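Local coordinates for protein pyruvate kinase (Cryptosporidium parvum, PDB 4DRS) that probably catalyses the last step of glycolysis, transferring phosphate from phosphoenolpyruvate to ADP to give pyruvate and ATP, and depends on magnesium and potassium ions, at residues A[134-139]-A[185-190]; A[160-165]-A[178-183]. One frame throughout, in Å; residues are numbered along the deposited sequence.

Contact 1: residues A[134-139]-A[185-190]; sequences LKITTD and IVCKVL
Ile-136 and Ile-185 run flank to flank off the same face of the sheet, with CB of Ile-136 4.0 Å from CG1 of Ile-185. The first torsion of Ile-185 explains this: chi1 of 59° sets CG1 between the backbone N and the carbonyl carbon, over toward its neighbour. In Ile-136 CG1 stays beside the residue's own N, and its terminal CD1 comes 4.0 Å from the SG of Cys-187. Leu-134 extends the same apolar row: its CB meets CG2 of Val-189 at 3.9 Å. Outside the pair, Leu-128, Cys-151 and Leu-156 pack against this face, so it is buried.

The opposite face is more open. Here Lys-135 and Val-186 form the non-hydrogen-bonded pair, with CG of the lysine 4.3 Å from CG2 of the valine. Beyond CG the lysine chain is fully extended and leads away, its ammonium end making a cation-pi contact with Phe-184.

The backbones fix this alternation. Ile-136 and Ile-185 bond to each other twice: N of Ile-136 reaches O of Ile-185 at 2.8 Å, and N of Ile-185 returns to O of Ile-136 at 3.0 Å. At the next such pair, N of Cys-187 bonds O of Leu-134 at 2.7 Å, whereas the return bond from Leu-134 N is weak. The strand segments run 150° apart, the twisted antiparallel pairing found in the small beta domain (B domain) that pyruvate kinases insert into the TIM barrel after its third strand.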
# COMPACT_ATOMS: atom_id res chain seq x y z
N LEU A 134 5.35 -59.08 25.13
CA LEU A 134 6.40 -59.12 24.11
C LEU A 134 7.75 -58.71 24.68
O LEU A 134 7.89 -57.67 25.32
CB LEU A 134 6.04 -58.22 22.93
CG LEU A 134 7.10 -58.03 21.83
CD1 LEU A 134 7.15 -59.23 20.89
CD2 LEU A 134 6.84 -56.75 21.05
N LYS A 135 8.75 -59.56 24.44
CA LYS A 135 10.13 -59.29 24.84
C LYS A 135 10.88 -58.59 23.70
O LYS A 135 10.62 -58.85 22.53
CB LYS A 135 10.83 -60.60 25.22
CG LYS A 135 12.21 -60.44 25.83
CD LYS A 135 12.84 -61.80 26.10
CE LYS A 135 14.27 -61.66 26.61
NZ LYS A 135 14.89 -62.99 26.87
N ILE A 136 11.79 -57.69 24.06
CA ILE A 136 12.62 -56.98 23.09
C ILE A 136 14.08 -57.01 23.54
O ILE A 136 14.46 -56.32 24.48
CB ILE A 136 12.15 -55.52 22.87
CG1 ILE A 136 10.66 -55.47 22.48
CG2 ILE A 136 12.99 -54.84 21.79
CD1 ILE A 136 10.03 -54.09 22.57
N THR A 137 14.89 -57.82 22.87
CA THR A 137 16.31 -57.94 23.18
C THR A 137 17.14 -56.91 22.42
O THR A 137 16.70 -56.38 21.40
CB THR A 137 16.85 -59.37 22.91
OG1 THR A 137 18.24 -59.44 23.22
CG2 THR A 137 16.63 -59.78 21.45
N THR A 138 18.34 -56.61 22.93
CA THR A 138 19.27 -55.69 22.28
C THR A 138 20.31 -56.44 21.45
O THR A 138 21.16 -55.84 20.78
CB THR A 138 19.97 -54.75 23.29
OG1 THR A 138 20.71 -55.53 24.24
CG2 THR A 138 18.96 -53.88 24.01
N ASP A 139 20.24 -57.77 21.50
CA ASP A 139 21.04 -58.64 20.64
C ASP A 139 20.50 -58.50 19.22
O ASP A 139 19.58 -59.23 18.82
CB ASP A 139 20.97 -60.09 21.13
CG ASP A 139 21.96 -61.01 20.42
OD1 ASP A 139 21.77 -61.29 19.22
OD2 ASP A 139 22.92 -61.46 21.08
N ILE A 185 14.13 -55.71 27.36
CA ILE A 185 12.94 -55.25 28.09
C ILE A 185 11.76 -56.15 27.76
O ILE A 185 11.70 -56.74 26.68
CB ILE A 185 12.57 -53.77 27.79
CG1 ILE A 185 12.29 -53.55 26.30
CG2 ILE A 185 13.64 -52.82 28.32
CD1 ILE A 185 11.62 -52.24 25.98
N VAL A 186 10.83 -56.26 28.71
CA VAL A 186 9.58 -56.99 28.48
C VAL A 186 8.43 -55.99 28.51
O VAL A 186 8.28 -55.23 29.47
CB VAL A 186 9.36 -58.11 29.53
CG1 VAL A 186 8.11 -58.91 29.21
CG2 VAL A 186 10.58 -59.03 29.60
N CYS A 187 7.65 -55.98 27.44
CA CYS A 187 6.53 -55.05 27.30
C CYS A 187 5.19 -55.77 27.26
O CYS A 187 5.14 -56.99 27.08
CB CYS A 187 6.71 -54.20 26.04
SG CYS A 187 8.20 -53.19 26.03
N LYS A 188 4.12 -55.01 27.43
CA LYS A 188 2.76 -55.53 27.32
C LYS A 188 2.08 -54.90 26.12
O LYS A 188 1.84 -53.69 26.09
CB LYS A 188 1.98 -55.25 28.60
CG LYS A 188 0.64 -55.97 28.69
CD LYS A 188 -0.14 -55.56 29.94
CE LYS A 188 -0.74 -54.17 29.80
NZ LYS A 188 -1.48 -53.77 31.03
N VAL A 189 1.77 -55.73 25.12
CA VAL A 189 1.11 -55.29 23.90
C VAL A 189 -0.26 -54.68 24.23
O VAL A 189 -1.12 -55.35 24.80
CB VAL A 189 0.96 -56.44 22.87
CG1 VAL A 189 0.19 -55.98 21.64
CG2 VAL A 189 2.33 -56.97 22.47
N LEU A 190 -0.42 -53.40 23.90
CA LEU A 190 -1.62 -52.65 24.26
C LEU A 190 -2.71 -52.74 23.19
O LEU A 190 -3.90 -52.82 23.52
CB LEU A 190 -1.28 -51.19 24.56
CG LEU A 190 -0.24 -50.88 25.64
CD1 LEU A 190 0.25 -49.45 25.54
CD2 LEU A 190 -0.76 -51.18 27.04

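Contact 2: residues A[160-165]-A[178-183]; sequences VQIGST and LEIGDD
Ile-180 pushes the tip of its side chain against the backbone of the loop 160-165. Its CD1 sits 3.6 Å from O of Val-160 and 3.7 Å from CA of Gln-161, so this one methyl rests on the link between the two residues. CG2 of Val-160 approaches the same CD1 at 3.9 Å, the two side chains crossing at a slant. CG1 of Ile-180 lies beside its own backbone N, and an extended second torsion (chi2 159°) carries CD1 onward to the loop.

Ile-162 answers from the other segment. Its second torsion, -70°, bends the chain at CG1 and carries CD1 over the strand backbone, 3.4 Å from O of Leu-178. The same methyl is 4.4 Å from CD1 of Ile-180, a looser apolar contact. Everything that crosses between the segments is van der Waals contact, on the largely exposed surface of the B domain, the beta domain inserted in the TIM barrel.

Behind these side chains stands a type II turn from Gln-161 to Ser-164, closed by Ser-164 N donating to Gln-161 O at 2.9 Å. Gly-163 takes its third position with a phi of 108°, where a CB would press against the carbonyl O of Ile-162, which accounts for a glycine here. The serine side chain ties the turn a second time, its OG accepting from N of Gln-161 at 3.1 Å. On the strand side, Leu-178 and Glu-179 both face Val-186 in a classic beta bulge, and their backbones bond to that residue. Further out, Ile-180 and Val-160 both touch Ile-185, Pro-157 lies against Ile-180, and Gly-163 and Ser-164 make backbone bonds to Val-177 of strand 173-180.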
# COMPACT_ATOMS: atom_id res chain seq x y z
N VAL A 160 14.47 -46.48 29.26
CA VAL A 160 13.08 -46.56 29.68
C VAL A 160 12.97 -46.84 31.18
O VAL A 160 13.97 -47.10 31.85
CB VAL A 160 12.29 -47.64 28.89
CG1 VAL A 160 12.25 -47.30 27.41
CG2 VAL A 160 12.87 -49.03 29.11
N GLN A 161 11.75 -46.76 31.70
CA GLN A 161 11.45 -47.18 33.07
C GLN A 161 10.15 -47.98 33.09
O GLN A 161 9.40 -47.96 32.11
CB GLN A 161 11.39 -45.98 34.02
CG GLN A 161 10.52 -44.83 33.54
CD GLN A 161 10.35 -43.73 34.58
OE1 GLN A 161 11.32 -43.26 35.17
NE2 GLN A 161 9.11 -43.32 34.79
N ILE A 162 9.90 -48.70 34.18
CA ILE A 162 8.65 -49.46 34.32
C ILE A 162 7.48 -48.50 34.09
O ILE A 162 7.33 -47.51 34.80
CB ILE A 162 8.52 -50.12 35.72
CG1 ILE A 162 9.77 -50.97 36.05
CG2 ILE A 162 7.23 -50.92 35.83
CD1 ILE A 162 9.94 -52.25 35.25
N GLY A 163 6.68 -48.79 33.06
CA GLY A 163 5.53 -47.95 32.73
C GLY A 163 5.67 -47.11 31.48
O GLY A 163 4.67 -46.61 30.95
N SER A 164 6.91 -46.94 31.00
CA SER A 164 7.17 -46.21 29.75
C SER A 164 6.51 -46.88 28.55
O SER A 164 6.33 -48.10 28.54
CB SER A 164 8.68 -46.08 29.50
OG SER A 164 9.32 -45.30 30.50
N THR A 165 6.15 -46.08 27.56
CA THR A 165 5.54 -46.59 26.34
C THR A 165 6.55 -46.68 25.20
O THR A 165 7.32 -45.75 24.96
CB THR A 165 4.32 -45.74 25.90
OG1 THR A 165 4.71 -44.38 25.71
CG2 THR A 165 3.21 -45.81 26.95
N LEU A 178 7.18 -53.71 31.29
CA LEU A 178 6.84 -54.48 32.49
C LEU A 178 8.10 -54.86 33.27
O LEU A 178 8.06 -54.98 34.49
CB LEU A 178 6.07 -55.75 32.12
CG LEU A 178 4.74 -55.64 31.36
CD1 LEU A 178 4.25 -57.03 31.01
CD2 LEU A 178 3.69 -54.89 32.16
N GLU A 179 9.20 -55.05 32.55
CA GLU A 179 10.47 -55.45 33.14
C GLU A 179 11.64 -54.89 32.34
O GLU A 179 11.53 -54.66 31.13
CB GLU A 179 10.56 -56.98 33.20
CG GLU A 179 11.64 -57.53 34.12
CD GLU A 179 11.80 -59.03 34.01
OE1 GLU A 179 10.82 -59.76 34.26
OE2 GLU A 179 12.92 -59.48 33.67
N ILE A 180 12.76 -54.65 33.02
CA ILE A 180 13.99 -54.20 32.38
C ILE A 180 15.15 -55.08 32.85
O ILE A 180 15.41 -55.20 34.05
CB ILE A 180 14.29 -52.72 32.69
CG1 ILE A 180 13.21 -51.81 32.11
CG2 ILE A 180 15.66 -52.31 32.16
CD1 ILE A 180 13.12 -50.45 32.77
N GLY A 181 15.83 -55.70 31.89
CA GLY A 181 17.00 -56.53 32.18
C GLY A 181 18.30 -55.88 31.76
O GLY A 181 18.34 -54.68 31.46
N ASP A 182 19.37 -56.67 31.73
CA ASP A 182 20.69 -56.18 31.32
C ASP A 182 20.72 -55.80 29.84
O ASP A 182 21.23 -54.73 29.48
CB ASP A 182 21.76 -57.23 31.62
CG ASP A 182 23.14 -56.80 31.16
OD1 ASP A 182 23.64 -55.76 31.64
OD2 ASP A 182 23.73 -57.50 30.31
N ASP A 183 20.16 -56.66 29.00
CA ASP A 183 20.18 -56.46 27.55
C ASP A 183 18.82 -56.68 26.88
O ASP A 183 18.74 -57.13 25.74
CB ASP A 183 21.27 -57.33 26.90
CG ASP A 183 21.14 -58.81 27.25
OD1 ASP A 183 20.01 -59.35 27.26
OD2 ASP A 183 22.19 -59.45 27.49

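Overall arrangement
Both contacts belong to one sheet, where strands 184-188 and 173-180 are neighbours, and their centres are about 8 Å apart. Contact 2 is nested within the loop that contact 1 closes. They join directly: Val-186 O lies 2.6 Å from Leu-178 N, a probable hydrogen bond at the bulge, and Thr-138 N lies 2.9 Å from Asp-183 O, where the first strand of contact 1 ends. Relative to the ADP site they differ. The side chain of Ile-136 in contact 1 is about 10 Å from that of ADP-binding Arg-116, although no nucleotide is bound to this chain, while contact 2 lies away from the known sites.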